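PDB 3O0P: sortase family protein from Streptococcus agalactiae, which probably acts as a pilus-related class C sortase, a cysteine transpeptidase that joins pilin subunits covalently during pilus assembly. Local coordinates for residues I149-D154 with G172-T177. Numbering follows the deposited sequence.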
ATOM      1  N   ILE A 149      11.493   0.093   3.482  1.00 10.91           N
ATOM      2  CA  ILE A 149      11.817  -0.206   2.098  1.00 11.53           C
ATOM      3  C   ILE A 149      11.390   0.970   1.216  1.00 10.85           C
ATOM      4  O   ILE A 149      10.375   1.611   1.459  1.00 13.15           O
ATOM      5  CB  ILE A 149      11.204  -1.561   1.668  1.00 12.48           C
ATOM      6  CG1 ILE A 149       9.690  -1.559   1.824  1.00 12.55           C
ATOM      7  CG2 ILE A 149      11.842  -2.701   2.479  1.00 14.04           C
ATOM      8  CD1 ILE A 149       8.996  -2.825   1.350  1.00 15.17           C
ATOM      9  N   ALA A 150      12.178   1.243   0.190  1.00  9.50           N
ATOM     10  CA  ALA A 150      12.043   2.441  -0.652  1.00  9.42           C
ATOM     11  C   ALA A 150      11.748   2.060  -2.090  1.00  9.15           C
ATOM     12  O   ALA A 150      12.262   1.040  -2.588  1.00  9.53           O
ATOM     13  CB  ALA A 150      13.318   3.243  -0.601  1.00 11.19           C
ATOM     14  N   TYR A 151      10.960   2.904  -2.744  1.00  9.06           N
ATOM     15  CA  TYR A 151      10.551   2.696  -4.121  1.00  9.06           C
ATOM     16  C   TYR A 151      10.714   4.013  -4.872  1.00  9.79           C
ATOM     17  O   TYR A 151      10.517   5.100  -4.311  1.00 10.71           O
ATOM     18  CB  TYR A 151       9.085   2.212  -4.173  0.95  8.64           C
ATOM     19  CG  TYR A 151       8.974   0.793  -3.656  0.95  8.12           C
ATOM     20  CD1 TYR A 151       9.129  -0.287  -4.504  1.00  8.40           C
ATOM     21  CD2 TYR A 151       8.757   0.538  -2.308  0.88  7.91           C
ATOM     22  CE1 TYR A 151       9.105  -1.593  -4.013  0.88  7.34           C
ATOM     23  CE2 TYR A 151       8.719  -0.747  -1.808  0.90  7.76           C
ATOM     24  CZ  TYR A 151       8.900  -1.811  -2.658  0.81  7.51           C
ATOM     25  OH  TYR A 151       8.880  -3.093  -2.167  0.92  9.01           O
ATOM     26  N   GLN A 152      11.066   3.917  -6.149  1.00 10.66           N
ATOM     27  CA  GLN A 152      11.223   5.084  -7.006  1.00 10.82           C
ATOM     28  C   GLN A 152      10.239   5.009  -8.160  1.00 10.37           C
ATOM     29  O   GLN A 152      10.205   4.017  -8.888  1.00 10.69           O
ATOM     30  CB  GLN A 152      12.641   5.144  -7.546  0.97 13.13           C
ATOM     31  CG  GLN A 152      12.884   6.325  -8.485  0.78 15.86           C
ATOM     32  CD  GLN A 152      14.334   6.432  -8.870  0.72 17.82           C
ATOM     33  OE1 GLN A 152      15.205   6.264  -8.040  0.74 18.44           O
ATOM     34  NE2 GLN A 152      14.595   6.690 -10.136  0.50 20.09           N
ATOM     35  N   VAL A 153       9.408   6.036  -8.278  1.00 11.01           N
ATOM     36  CA  VAL A 153       8.326   6.054  -9.251  1.00 11.32           C
ATOM     37  C   VAL A 153       8.880   5.864 -10.659  1.00 11.36           C
ATOM     38  O   VAL A 153       9.800   6.576 -11.074  1.00 13.07           O
ATOM     39  CB  VAL A 153       7.544   7.375  -9.155  1.00 12.37           C
ATOM     40  CG1 VAL A 153       6.480   7.456 -10.246  1.00 14.19           C
ATOM     41  CG2 VAL A 153       6.904   7.496  -7.783  1.00 12.66           C
ATOM     42  N   ASP A 154       8.281   4.937 -11.402  1.00 11.88           N
ATOM     43  CA  ASP A 154       8.692   4.665 -12.776  1.00 12.56           C
ATOM     44  C   ASP A 154       7.526   4.512 -13.759  1.00 12.67           C
ATOM     45  O   ASP A 154       7.762   4.289 -14.930  1.00 14.44           O
ATOM     46  CB  ASP A 154       9.596   3.417 -12.856  1.00 12.81           C
ATOM     47  CG  ASP A 154       8.870   2.104 -12.563  0.86 11.36           C
ATOM     48  OD1 ASP A 154       7.631   2.062 -12.566  0.78 12.09           O
ATOM     49  OD2 ASP A 154       9.597   1.086 -12.361  0.67 11.42           O
ATOM     50  N   GLY A 172      10.180 -11.302 -11.350  1.00 16.45           N
ATOM     51  CA  GLY A 172      11.530 -10.788 -11.397  1.00 16.84           C
ATOM     52  C   GLY A 172      11.641  -9.328 -11.020  1.00 13.76           C
ATOM     53  O   GLY A 172      12.702  -8.727 -11.193  1.00 15.08           O
ATOM     54  N   HIS A 173      10.566  -8.753 -10.489  1.00 12.86           N
ATOM     55  CA  HIS A 173      10.583  -7.362 -10.066  1.00 12.03           C
ATOM     56  C   HIS A 173      10.008  -7.227  -8.664  1.00 10.12           C
ATOM     57  O   HIS A 173       9.196  -8.058  -8.232  1.00 10.92           O
ATOM     58  CB  HIS A 173       9.766  -6.490 -11.032  0.91 13.79           C
ATOM     59  CG  HIS A 173      10.386  -6.342 -12.388  0.86 13.97           C
ATOM     60  ND1 HIS A 173      10.431  -7.361 -13.313  0.80 14.96           N
ATOM     61  CD2 HIS A 173      10.994  -5.280 -12.966  1.00 15.43           C
ATOM     62  CE1 HIS A 173      11.053  -6.934 -14.400  0.88 15.21           C
ATOM     63  NE2 HIS A 173      11.409  -5.677 -14.211  0.66 15.14           N
ATOM     64  N   ASP A 174      10.402  -6.148  -7.994  1.00 10.05           N
ATOM     65  CA  ASP A 174       9.903  -5.768  -6.679  1.00 10.12           C
ATOM     66  C   ASP A 174       9.301  -4.381  -6.856  1.00  9.23           C
ATOM     67  O   ASP A 174      10.006  -3.384  -6.970  1.00  9.98           O
ATOM     68  CB  ASP A 174      11.077  -5.758  -5.699  1.00 10.19           C
ATOM     69  CG  ASP A 174      10.693  -5.412  -4.279  0.91  8.10           C
ATOM     70  OD1 ASP A 174       9.597  -4.843  -4.048  0.81  7.53           O
ATOM     71  OD2 ASP A 174      11.564  -5.643  -3.406  0.84  8.64           O
ATOM     72  N   TYR A 175       7.975  -4.341  -6.937  1.00  8.72           N
ATOM     73  CA  TYR A 175       7.217  -3.135  -7.218  1.00  9.06           C
ATOM     74  C   TYR A 175       6.279  -2.774  -6.066  1.00  8.77           C
ATOM     75  O   TYR A 175       5.840  -3.627  -5.294  1.00  8.60           O
ATOM     76  CB  TYR A 175       6.351  -3.324  -8.477  1.00 10.31           C
ATOM     77  CG  TYR A 175       7.052  -3.225  -9.803  1.00 11.02           C
ATOM     78  CD1 TYR A 175       7.756  -2.096 -10.163  0.98 11.65           C
ATOM     79  CD2 TYR A 175       6.919  -4.236 -10.734  0.95 12.27           C
ATOM     80  CE1 TYR A 175       8.350  -1.974 -11.421  1.00 12.47           C
ATOM     81  CE2 TYR A 175       7.506  -4.138 -11.994  0.91 13.04           C
ATOM     82  CZ  TYR A 175       8.219  -2.999 -12.331  1.00 13.30           C
ATOM     83  OH  TYR A 175       8.820  -2.881 -13.563  0.83 15.18           O
ATOM     84  N   ALA A 176       5.946  -1.490  -5.996  1.00  8.51           N
ATOM     85  CA  ALA A 176       4.894  -1.017  -5.118  1.00  8.69           C
ATOM     86  C   ALA A 176       4.090   0.008  -5.888  1.00  8.84           C
ATOM     87  O   ALA A 176       4.671   0.856  -6.547  1.00 10.02           O
ATOM     88  CB  ALA A 176       5.477  -0.385  -3.856  1.00 10.19           C
ATOM     89  N   THR A 177       2.775  -0.043  -5.772  1.00  8.61           N
ATOM     90  CA  THR A 177       1.914   0.944  -6.393  1.00  8.76           C
ATOM     91  C   THR A 177       1.080   1.642  -5.340  1.00  8.34           C
ATOM     92  O   THR A 177       0.534   0.998  -4.439  1.00  9.36           O
ATOM     93  CB  THR A 177       1.010   0.294  -7.448  1.00  9.60           C
ATOM     94  OG1 THR A 177       1.830  -0.172  -8.519  0.88  9.26           O
ATOM     95  CG2 THR A 177       0.005   1.266  -8.015  0.97 10.93           C
TER
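Tyr151 lays its ring against Ala176 and reaches past it to Asp174, so that one side chain of strand 148-159 lies across strand 174-182 from Ala176 to Asp174, passing the Tyr175 backbone. The methyl CB of Ala176 sits 3.5 Å from the centroid of the Tyr151 ring and only 5° off the ring normal, a CH-pi contact over the middle of one face. Beyond the methyl, the phenol OH of Tyr151 donates a hydrogen bond of 2.7 Å to OD1 of Asp174. The oxygen is met on its syn side, 20° out of the carboxylate plane, and lies near the plane of the ring at its edge, also 3.3 Å from CE1 of Tyr151. The extended Asp174 side chain, its CG opposite the backbone N, carries the carboxylate out to the phenol. Its other oxygen, OD2, is bound by the guanidinium of Arg197 and the backbone N of Gly109.

A second, smaller meeting involves Asp154, whose OD2 approaches the edge of the Tyr175 ring, 3.4 Å from CE1 and near the ring plane. This carboxylate has its polar partners on strand 189-198: OD2 is hydrogen-bonded to His196 and OD1 pairs with Arg194, which also makes a cation-pi contact with Tyr175.

The two strands are not paired in the sheet; strand 189-198 separates them in strand order, and their segments cross at 74° with axes 7.6 Å apart. In the beta-barrel of the sortase fold the contact therefore bridges non-adjacent strands through side chains. Methyl and carboxylate together probably limit the rotation of the Tyr151 ring, which Arg197 also touches. The phenol grips one oxygen of Asp174, Arg197 and the Gly109 backbone N the other, and these bonds would be expected to stabilise its negative charge.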